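Local coordinates for UPF0135 protein SA1388 (Staphylococcus aureus subsp. aureus, PDB 3LNL) that is of unknown function but, as a GTP cyclohydrolase I type 2/NIF3 family member, binds a pair of zinc ions and forms a toroid-shaped hexamer, at residues 11-16 and 349-354; 69-74 and 85-90; 263-268 and 333-338. The protein carries 2 engineered substitutions. All coordinates share one frame; numbering follows the deposited sequence.

Overall arrangement
The three contacts lie in the NIF3 part of the chain, and two of them hold ligands of its dinuclear zinc centre. Contact 2 carries His69 and contact 3 carries Glu333. Their centres are about 24 Å apart, yet His69 NE2 and Glu333 OE2 bind the same zinc ion and stand 3.2 Å from each other. Contact 1 lies away from the metals, with its centre about 25 Å from that of contact 2 and about 26 Å from that of contact 3. It shares helix 336-350 with contact 3: residues 333-338 lead into this helix and residues 349-354 run off its far end. Along the chain, contacts 2 and 3 follow one another inside the loop that contact 1 closes.

Contact 1: residues 11-16 and 349-354; sequences MTLLDH and NIEKIN
Lys352 N donates to Asn349 O at 2.9 Å, and this turn at the end of helix 336-350 presents Glu351 and Ile353 to Leu13. It is part of a Schellman motif. Lys352 has a positive phi of 55° and is the first residue to leave helical geometry. The chain then turns away from the helix, so the residues on either side of Lys352, Glu351 and Ile353, face the same leucine.

The partner is helix 7-17, near the N-terminus. The contact thus joins two helices of the NIF3 fold from opposite ends of the sequence, with more than 300 residues between them. No hydrogen bond crosses it. The nearest CA atoms, those of Leu13 and Glu351, are 9.2 Å apart, and side chains span the gap.

Leu13 does this with its fork. CG stands anti to the backbone N (chi1 -177°), which carries both methyls towards the helix end. CD1 goes to the aliphatic part of Glu351 and CD2 to Ile353. The Leu13 and Glu351 side chains run alongside each other in opposite directions. The CG methylene of Glu351 meets the leucine; beyond it the chain bends at chi2 (-76°), which turns the carboxylate to a new direction. The carboxylate is not paired with His16: OE2 of Glu351 remains 6.9 Å from His16 NE2.

Phe348, one turn back in helix 336-350, touches both Leu13 and Ile353. Leu14, next to Leu13, packs on Leu344 and Trp347 of the same helix and on Ile99 of strand 97-100.

The direct contact is small and near the surface, burying 91 Å² in all. Its two approaches are loose ones: Leu13 CD1 is 4.1 Å from Glu351 CG, and Leu13 CD2 is 4.4 Å from Ile353 CD1.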
loop_
_atom_site.group_PDB
_atom_site.type_symbol
_atom_site.label_atom_id
_atom_site.label_comp_id
_atom_site.label_asym_id
_atom_site.label_seq_id
_atom_site.Cartn_x
_atom_site.Cartn_y
_atom_site.Cartn_z
ATOM N N MET B 11 -3.272 -18.542 32.748
ATOM C CA MET B 11 -3.112 -18.314 31.315
ATOM C C MET B 11 -3.032 -19.613 30.521
ATOM O O MET B 11 -3.631 -19.739 29.425
ATOM C CB MET B 11 -1.884 -17.456 31.044
ATOM C CG MET B 11 -2.109 -15.987 31.471
ATOM S SD MET B 11 -3.382 -15.166 30.483
ATOM C CE MET B 11 -2.796 -15.324 28.848
ATOM N N THR B 12 -2.272 -20.580 31.034
ATOM C CA THR B 12 -2.171 -21.897 30.386
ATOM C C THR B 12 -3.541 -22.577 30.297
ATOM O O THR B 12 -3.889 -23.161 29.276
ATOM C CB THR B 12 -1.179 -22.816 31.147
ATOM O OG1 THR B 12 0.096 -22.163 31.229
ATOM C CG2 THR B 12 -1.043 -24.148 30.451
ATOM N N LEU B 13 -4.329 -22.495 31.356
ATOM C CA LEU B 13 -5.649 -23.111 31.354
ATOM C C LEU B 13 -6.572 -22.418 30.364
ATOM O O LEU B 13 -7.233 -23.073 29.567
ATOM C CB LEU B 13 -6.234 -23.075 32.769
ATOM C CG LEU B 13 -7.603 -23.743 33.001
ATOM C CD1 LEU B 13 -7.537 -25.203 32.532
ATOM C CD2 LEU B 13 -7.941 -23.667 34.495
ATOM N N LEU B 14 -6.572 -21.081 30.382
ATOM C CA LEU B 14 -7.393 -20.286 29.469
ATOM C C LEU B 14 -7.060 -20.592 28.023
ATOM O O LEU B 14 -7.954 -20.799 27.182
ATOM C CB LEU B 14 -7.198 -18.801 29.708
ATOM C CG LEU B 14 -7.699 -18.328 31.074
ATOM C CD1 LEU B 14 -7.528 -16.794 31.265
ATOM C CD2 LEU B 14 -9.168 -18.759 31.308
ATOM N N ASP B 15 -5.763 -20.637 27.755
ATOM C CA ASP B 15 -5.284 -20.909 26.438
ATOM C C ASP B 15 -5.607 -22.343 25.934
ATOM O O ASP B 15 -5.853 -22.572 24.736
ATOM C CB ASP B 15 -3.772 -20.672 26.398
ATOM C CG ASP B 15 -3.232 -20.831 25.025
ATOM O OD1 ASP B 15 -3.677 -20.174 24.090
ATOM O OD2 ASP B 15 -2.343 -21.642 24.864
ATOM N N HIS B 16 -5.633 -23.295 26.859
ATOM C CA HIS B 16 -6.004 -24.659 26.520
ATOM C C HIS B 16 -7.436 -24.687 25.963
ATOM O O HIS B 16 -7.683 -25.269 24.926
ATOM C CB HIS B 16 -5.849 -25.570 27.742
ATOM C CG HIS B 16 -6.266 -26.979 27.495
ATOM N ND1 HIS B 16 -5.493 -27.863 26.784
ATOM C CD2 HIS B 16 -7.407 -27.638 27.805
ATOM C CE1 HIS B 16 -6.132 -29.015 26.679
ATOM N NE2 HIS B 16 -7.304 -28.900 27.274
ATOM N N ASN B 349 -13.098 -26.831 38.247
ATOM C CA ASN B 349 -13.566 -28.055 38.879
ATOM C C ASN B 349 -12.729 -29.230 38.370
ATOM O O ASN B 349 -12.123 -29.935 39.141
ATOM C CB ASN B 349 -15.041 -28.314 38.601
ATOM C CG ASN B 349 -15.504 -29.634 39.216
ATOM O OD1 ASN B 349 -15.501 -29.757 40.432
ATOM N ND2 ASN B 349 -15.892 -30.611 38.391
ATOM N N ILE B 350 -12.642 -29.368 37.062
ATOM C CA ILE B 350 -11.798 -30.384 36.457
ATOM C C ILE B 350 -10.394 -30.382 37.043
ATOM O O ILE B 350 -9.863 -31.416 37.319
ATOM C CB ILE B 350 -11.684 -30.233 34.923
ATOM C CG1 ILE B 350 -13.043 -30.284 34.274
ATOM C CG2 ILE B 350 -10.755 -31.327 34.342
ATOM C CD1 ILE B 350 -13.788 -31.547 34.392
ATOM N N GLU B 351 -9.790 -29.233 37.251
ATOM C CA GLU B 351 -8.401 -29.212 37.687
ATOM C C GLU B 351 -8.286 -29.245 39.195
ATOM O O GLU B 351 -7.197 -29.111 39.719
ATOM C CB GLU B 351 -7.727 -27.921 37.206
ATOM C CG GLU B 351 -7.792 -27.696 35.722
ATOM C CD GLU B 351 -6.836 -28.558 34.961
ATOM O OE1 GLU B 351 -5.623 -28.426 35.204
ATOM O OE2 GLU B 351 -7.300 -29.351 34.111
ATOM N N LYS B 352 -9.422 -29.329 39.877
ATOM C CA LYS B 352 -9.513 -29.194 41.329
ATOM C C LYS B 352 -8.909 -27.890 41.871
ATOM O O LYS B 352 -8.070 -27.910 42.770
ATOM C CB LYS B 352 -8.905 -30.441 42.010
ATOM C CG LYS B 352 -9.460 -31.757 41.440
ATOM C CD LYS B 352 -11.001 -31.790 41.503
ATOM C CE LYS B 352 -11.650 -32.927 40.661
ATOM N NZ LYS B 352 -12.014 -34.086 41.542
ATOM N N ILE B 353 -9.372 -26.757 41.347
ATOM C CA ILE B 353 -8.890 -25.436 41.754
ATOM C C ILE B 353 -10.038 -24.754 42.478
ATOM O O ILE B 353 -11.177 -24.767 41.971
ATOM C CB ILE B 353 -8.460 -24.630 40.492
ATOM C CG1 ILE B 353 -7.145 -25.171 39.967
ATOM C CG2 ILE B 353 -8.327 -23.165 40.800
ATOM C CD1 ILE B 353 -6.789 -24.670 38.636
ATOM N N ASN B 354 -9.763 -24.170 43.645
ATOM C CA ASN B 354 -10.836 -23.688 44.536
ATOM C C ASN B 354 -11.140 -22.198 44.456
ATOM O O ASN B 354 -12.056 -21.686 45.161
ATOM C CB ASN B 354 -10.578 -24.093 45.989
ATOM C CG ASN B 354 -10.945 -25.555 46.251
ATOM O OD1 ASN B 354 -11.825 -26.118 45.570
ATOM N ND2 ASN B 354 -10.290 -26.161 47.250
#

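Contact 2: residues 69-74 and 85-90; sequences HPLIFK and GLIIRK. With ZN (zinc ion), chain F.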
loop_
_atom_site.group_PDB
_atom_site.type_symbol
_atom_site.label_atom_id
_atom_site.label_comp_id
_atom_site.label_asym_id
_atom_site.label_seq_id
_atom_site.Cartn_x
_atom_site.Cartn_y
_atom_site.Cartn_z
ATOM N N HIS B 69 -13.490 -7.311 26.036
ATOM C CA HIS B 69 -12.892 -6.239 25.278
ATOM C C HIS B 69 -11.533 -5.883 25.896
ATOM O O HIS B 69 -11.423 -5.763 27.121
ATOM C CB HIS B 69 -13.781 -5.028 25.236
ATOM C CG HIS B 69 -15.030 -5.224 24.423
ATOM N ND1 HIS B 69 -16.201 -4.548 24.697
ATOM C CD2 HIS B 69 -15.292 -6.022 23.370
ATOM C CE1 HIS B 69 -17.126 -4.915 23.827
ATOM N NE2 HIS B 69 -16.581 -5.745 22.958
ATOM N N PRO B 70 -10.524 -5.674 25.065
ATOM C CA PRO B 70 -9.191 -5.361 25.579
ATOM C C PRO B 70 -9.136 -3.891 26.002
ATOM O O PRO B 70 -9.406 -2.983 25.225
ATOM C CB PRO B 70 -8.272 -5.670 24.375
ATOM C CG PRO B 70 -9.120 -5.543 23.208
ATOM C CD PRO B 70 -10.511 -5.875 23.614
ATOM N N LEU B 71 -8.768 -3.641 27.250
ATOM C CA LEU B 71 -8.728 -2.290 27.760
ATOM C C LEU B 71 -7.645 -1.501 27.019
ATOM O O LEU B 71 -7.769 -0.281 26.843
ATOM C CB LEU B 71 -8.425 -2.321 29.246
ATOM C CG LEU B 71 -8.346 -1.013 30.026
ATOM C CD1 LEU B 71 -9.709 -0.241 29.950
ATOM C CD2 LEU B 71 -7.910 -1.261 31.465
ATOM N N ILE B 72 -6.572 -2.191 26.660
ATOM C CA ILE B 72 -5.521 -1.605 25.811
ATOM C C ILE B 72 -5.685 -2.259 24.471
ATOM O O ILE B 72 -5.607 -3.481 24.366
ATOM C CB ILE B 72 -4.108 -1.844 26.342
ATOM C CG1 ILE B 72 -3.940 -1.195 27.716
ATOM C CG2 ILE B 72 -3.006 -1.269 25.313
ATOM C CD1 ILE B 72 -2.632 -1.638 28.450
ATOM N N PHE B 73 -6.002 -1.472 23.463
ATOM C CA PHE B 73 -6.201 -2.022 22.132
ATOM C C PHE B 73 -5.138 -1.491 21.220
ATOM O O PHE B 73 -4.189 -2.200 20.918
ATOM C CB PHE B 73 -7.616 -1.782 21.626
ATOM C CG PHE B 73 -7.869 -2.367 20.293
ATOM C CD1 PHE B 73 -7.661 -3.728 20.058
ATOM C CD2 PHE B 73 -8.319 -1.566 19.247
ATOM C CE1 PHE B 73 -7.877 -4.282 18.818
ATOM C CE2 PHE B 73 -8.539 -2.121 17.951
ATOM C CZ PHE B 73 -8.310 -3.468 17.741
ATOM N N LYS B 74 -5.222 -0.241 20.820
ATOM C CA LYS B 74 -4.078 0.324 20.142
ATOM C C LYS B 74 -3.149 0.819 21.265
ATOM O O LYS B 74 -3.580 1.238 22.342
ATOM C CB LYS B 74 -4.513 1.386 19.129
ATOM C CG LYS B 74 -5.481 0.782 18.101
ATOM C CD LYS B 74 -5.238 1.222 16.652
ATOM C CE LYS B 74 -5.885 0.256 15.623
ATOM N NZ LYS B 74 -7.403 0.276 15.615
ATOM N N GLY B 85 -6.322 6.044 31.182
ATOM C CA GLY B 85 -5.185 6.092 32.070
ATOM C C GLY B 85 -5.495 5.875 33.536
ATOM O O GLY B 85 -4.770 5.156 34.243
ATOM N N LEU B 86 -6.606 6.431 33.982
ATOM C CA LEU B 86 -7.032 6.302 35.369
ATOM C C LEU B 86 -7.352 4.843 35.705
ATOM O O LEU B 86 -7.004 4.370 36.762
ATOM C CB LEU B 86 -8.260 7.196 35.591
ATOM C CG LEU B 86 -8.652 7.525 37.019
ATOM C CD1 LEU B 86 -7.606 8.423 37.653
ATOM C CD2 LEU B 86 -10.043 8.212 37.046
ATOM N N ILE B 87 -7.918 4.107 34.767
ATOM C CA ILE B 87 -8.296 2.724 34.981
ATOM C C ILE B 87 -7.007 1.844 35.021
ATOM O O ILE B 87 -6.808 1.011 35.929
ATOM C CB ILE B 87 -9.230 2.188 33.859
ATOM C CG1 ILE B 87 -10.557 2.973 33.806
ATOM C CG2 ILE B 87 -9.553 0.725 34.065
ATOM C CD1 ILE B 87 -11.383 2.660 32.590
ATOM N N ILE B 88 -6.095 2.095 34.085
ATOM C CA ILE B 88 -4.910 1.269 33.958
ATOM C C ILE B 88 -4.039 1.484 35.203
ATOM O O ILE B 88 -3.488 0.529 35.777
ATOM C CB ILE B 88 -4.153 1.630 32.663
ATOM C CG1 ILE B 88 -4.956 1.229 31.416
ATOM C CG2 ILE B 88 -2.741 0.995 32.663
ATOM C CD1 ILE B 88 -4.425 1.950 30.088
ATOM N N ARG B 89 -3.875 2.754 35.595
ATOM C CA ARG B 89 -3.127 3.107 36.812
ATOM C C ARG B 89 -3.742 2.480 38.075
ATOM O O ARG B 89 -3.027 2.015 38.943
ATOM C CB ARG B 89 -3.004 4.632 36.993
ATOM C CG ARG B 89 -2.204 5.336 35.860
ATOM C CD ARG B 89 -2.385 6.839 35.837
ATOM N NE ARG B 89 -2.010 7.416 37.121
ATOM C CZ ARG B 89 -0.769 7.665 37.523
ATOM N NH1 ARG B 89 0.306 7.517 36.714
ATOM N NH2 ARG B 89 -0.587 8.145 38.721
ATOM N N LYS B 90 -5.061 2.458 38.162
ATOM C CA LYS B 90 -5.694 1.871 39.319
ATOM C C LYS B 90 -5.425 0.362 39.394
ATOM O O LYS B 90 -5.167 -0.142 40.480
ATOM C CB LYS B 90 -7.195 2.206 39.362
ATOM C CG LYS B 90 -7.878 1.757 40.709
ATOM C CD LYS B 90 -8.898 2.759 41.195
ATOM C CE LYS B 90 -9.335 2.570 42.638
ATOM N NZ LYS B 90 -10.571 3.408 42.787
HETATM ZN ZN ZN F . -17.287 -6.474 20.975
HETATM O O HOH W 1 -15.696 -5.094 20.206
HETATM O O HOH W 2 -17.604 -6.806 18.797
HETATM O O HOH W 3 -15.927 -8.110 20.579
#
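Leu71 is the bump of this contact, and the hollow lies between Ile87 and Ile88 of helix 83-93. One methyl, CD2, does the touching. It lies 3.7 Å from Ile87 CG2 and 3.9 Å from Ile88 CG1. Leu71 CG is anti to its own nitrogen (chi1 -179°), which stretches the side chain out from the loop towards the helix. Leu71 also touches Tyr84 and Leu91. With Ile87 and Ile88 these make a four-residue hole at helical spacing, filled here by a knob from a loop.

Ile88 returns the contact. Its CD1 reaches out beside Leu71 and meets Ile72 CG1 at 4.0 Å. The two isoleucine chains cross at about a right angle, so the end of one lies against the shaft of the other. The CB of Ile72 does not point at the helix; its outer atoms bring it nearer. All the direct touching is between apolar groups, and 177 Å² is buried.

The same loop begins at the metal centre. His69 NE2 binds a zinc ion at 2.2 Å, and water 3, another ligand of this zinc, lies at the edge of the imidazole in its plane. On the other ring nitrogen, ND1 is hydrogen-bonded to Asp48 OD1, which should help fix the turn of the ring.

The packed loop is thus a short link from the zinc site to a helix of the NIF3 fold. Ile72 and Ile88 also meet Val76 and Leu79, respectively, of a neighbouring subunit. Within the chain, Leu71 rests on Leu98 of strand 97-100, and Ile87 packs on Val54 of helix 51-60.

Contact 3: residues 263-268 and 333-338; sequences SKLNIP and EYVMKE. With ZN (zinc ion), chain F; ZN (zinc ion), chain G.
Tyr334 has chi1 at 80°, which places CG between the backbone N and the carbonyl carbon, and this swings the ring across to Leu265. With chi2 at 88° the ring stands square to its stem. The phenol end then meets the backbone of Leu265, and its OH donates to Leu265 O at 2.6 Å. The carbonyl oxygen sits at the edge of the ring, in its plane. Relative to the carbonyl, the donor is well above the peptide plane, 51° out of it, and not on a lone pair.

Leu265 belongs to the turn by which the chain leaves helix 254-264. Asn266 follows with a positive phi and closes a Schellman motif. The tyrosine hydroxyl thus bonds to a carbonyl in this turn.

Val335 CG1 lies 4.2 Å from the plane of the Tyr334 ring, over one face and towards the rim. The ring of Tyr331 also meets that of Tyr334, with the planes nearly parallel. Leu265 and Val335 cross at about a right angle, but the modelled distance between their methyls is too short to be trusted. Both also reach helix 112-119, Leu265 at Val119 and Val335 at Leu116.

Glu333, just before Tyr334, directs its CB away from residues 263-268. Its carboxylate bridges two metals: OE1 binds one zinc ion at 2.0 Å and OE2 the other at 2.1 Å. Water 3 bridges the same pair. His68 and Asp106 join Glu333 on the first zinc, His69 and His330 on the second. The two zinc ions are 3.5 Å apart, forming the dinuclear metal centre of this NIF3-family protein.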
loop_
_atom_site.group_PDB
_atom_site.type_symbol
_atom_site.label_atom_id
_atom_site.label_comp_id
_atom_site.label_asym_id
_atom_site.label_seq_id
_atom_site.Cartn_x
_atom_site.Cartn_y
_atom_site.Cartn_z
ATOM N N SER B 263 -36.698 -9.599 25.069
ATOM C CA SER B 263 -37.064 -10.037 26.390
ATOM C C SER B 263 -36.019 -10.965 27.039
ATOM O O SER B 263 -35.583 -10.755 28.184
ATOM C CB SER B 263 -38.469 -10.693 26.308
ATOM O OG SER B 263 -38.816 -11.231 27.525
ATOM N N LYS B 264 -35.545 -11.944 26.294
ATOM C CA LYS B 264 -34.616 -12.931 26.846
ATOM C C LYS B 264 -33.274 -12.310 27.243
ATOM O O LYS B 264 -32.684 -12.715 28.236
ATOM C CB LYS B 264 -34.361 -14.067 25.855
ATOM C CG LYS B 264 -35.507 -15.055 25.813
ATOM C CD LYS B 264 -35.349 -16.188 24.809
ATOM C CE LYS B 264 -36.571 -17.145 24.961
ATOM N NZ LYS B 264 -36.797 -17.856 23.684
ATOM N N LEU B 265 -32.794 -11.350 26.458
ATOM C CA LEU B 265 -31.553 -10.673 26.768
ATOM C C LEU B 265 -31.716 -9.355 27.565
ATOM O O LEU B 265 -30.715 -8.654 27.778
ATOM C CB LEU B 265 -30.765 -10.387 25.470
ATOM C CG LEU B 265 -30.105 -11.607 24.807
ATOM C CD1 LEU B 265 -29.864 -11.382 23.311
ATOM C CD2 LEU B 265 -28.792 -11.884 25.474
ATOM N N ASN B 266 -32.947 -9.017 27.935
ATOM C CA ASN B 266 -33.298 -7.803 28.681
ATOM C C ASN B 266 -32.747 -6.529 28.018
ATOM O O ASN B 266 -32.078 -5.694 28.643
ATOM C CB ASN B 266 -32.756 -7.933 30.110
ATOM C CG ASN B 266 -33.405 -6.973 31.059
ATOM O OD1 ASN B 266 -34.572 -6.628 30.917
ATOM N ND2 ASN B 266 -32.645 -6.540 32.070
ATOM N N ILE B 267 -33.046 -6.386 26.741
ATOM C CA ILE B 267 -32.534 -5.299 25.980
ATOM C C ILE B 267 -33.548 -4.180 26.038
ATOM O O ILE B 267 -34.767 -4.441 25.836
ATOM C CB ILE B 267 -32.277 -5.737 24.507
ATOM C CG1 ILE B 267 -31.548 -7.078 24.458
ATOM C CG2 ILE B 267 -31.465 -4.648 23.751
ATOM C CD1 ILE B 267 -31.404 -7.607 22.966
ATOM N N PRO B 268 -33.093 -2.931 26.282
ATOM C CA PRO B 268 -34.045 -1.818 26.384
ATOM C C PRO B 268 -34.743 -1.471 25.079
ATOM O O PRO B 268 -35.893 -1.072 25.082
ATOM C CB PRO B 268 -33.167 -0.628 26.862
ATOM C CG PRO B 268 -32.038 -1.276 27.592
ATOM C CD PRO B 268 -31.755 -2.548 26.788
ATOM N N GLU B 333 -23.200 -8.498 23.925
ATOM C CA GLU B 333 -22.058 -9.339 24.315
ATOM C C GLU B 333 -21.877 -9.510 25.832
ATOM O O GLU B 333 -21.114 -10.374 26.268
ATOM C CB GLU B 333 -20.776 -8.808 23.698
ATOM C CG GLU B 333 -20.720 -8.926 22.210
ATOM C CD GLU B 333 -19.349 -8.703 21.709
ATOM O OE1 GLU B 333 -18.687 -9.712 21.383
ATOM O OE2 GLU B 333 -18.899 -7.541 21.725
ATOM N N TYR B 334 -22.607 -8.730 26.644
ATOM C CA TYR B 334 -22.490 -8.859 28.118
ATOM C C TYR B 334 -22.836 -10.235 28.624
ATOM O O TYR B 334 -22.474 -10.576 29.743
ATOM C CB TYR B 334 -23.376 -7.831 28.874
ATOM C CG TYR B 334 -24.816 -8.277 28.935
ATOM C CD1 TYR B 334 -25.242 -9.070 29.969
ATOM C CD2 TYR B 334 -25.743 -7.946 27.923
ATOM C CE1 TYR B 334 -26.550 -9.548 30.044
ATOM C CE2 TYR B 334 -27.101 -8.388 28.008
ATOM C CZ TYR B 334 -27.482 -9.192 29.068
ATOM O OH TYR B 334 -28.752 -9.697 29.180
ATOM N N VAL B 335 -23.511 -11.051 27.805
ATOM C CA VAL B 335 -23.802 -12.426 28.187
ATOM C C VAL B 335 -22.537 -13.202 28.472
ATOM O O VAL B 335 -22.600 -14.239 29.106
ATOM C CB VAL B 335 -24.662 -13.227 27.095
ATOM C CG1 VAL B 335 -26.032 -12.548 26.898
ATOM C CG2 VAL B 335 -23.905 -13.346 25.761
ATOM N N MET B 336 -21.378 -12.769 27.987
ATOM C CA MET B 336 -20.174 -13.581 28.238
ATOM C C MET B 336 -19.677 -13.497 29.690
ATOM O O MET B 336 -18.799 -14.251 30.080
ATOM C CB MET B 336 -19.037 -13.338 27.234
ATOM C CG MET B 336 -18.486 -11.953 27.074
ATOM S SD MET B 336 -17.846 -11.104 28.546
ATOM C CE MET B 336 -16.417 -12.172 28.914
ATOM N N LYS B 337 -20.205 -12.584 30.504
ATOM C CA LYS B 337 -19.720 -12.494 31.873
ATOM C C LYS B 337 -20.165 -13.749 32.623
ATOM O O LYS B 337 -19.357 -14.483 33.170
ATOM C CB LYS B 337 -20.251 -11.218 32.569
ATOM C CG LYS B 337 -19.787 -9.900 31.918
ATOM C CD LYS B 337 -20.180 -8.671 32.679
ATOM C CE LYS B 337 -21.743 -8.560 32.781
ATOM N NZ LYS B 337 -22.034 -7.278 33.430
ATOM N N GLU B 338 -21.469 -13.996 32.660
ATOM C CA GLU B 338 -21.990 -15.219 33.241
ATOM C C GLU B 338 -21.553 -16.442 32.454
ATOM O O GLU B 338 -21.235 -17.466 33.041
ATOM C CB GLU B 338 -23.527 -15.222 33.329
ATOM C CG GLU B 338 -24.114 -14.169 34.305
ATOM C CD GLU B 338 -23.876 -14.457 35.789
ATOM O OE1 GLU B 338 -24.245 -13.571 36.595
ATOM O OE2 GLU B 338 -23.330 -15.521 36.156
HETATM ZN ZN ZN F . -17.287 -6.474 20.975
HETATM ZN ZN ZN G . -16.889 -9.962 20.632
HETATM O O HOH W 1 -15.696 -5.094 20.206
HETATM O O HOH W 2 -17.604 -6.806 18.797
HETATM O O HOH W 3 -15.927 -8.110 20.579
HETATM O O HOH W 4 -17.551 -9.110 18.724
#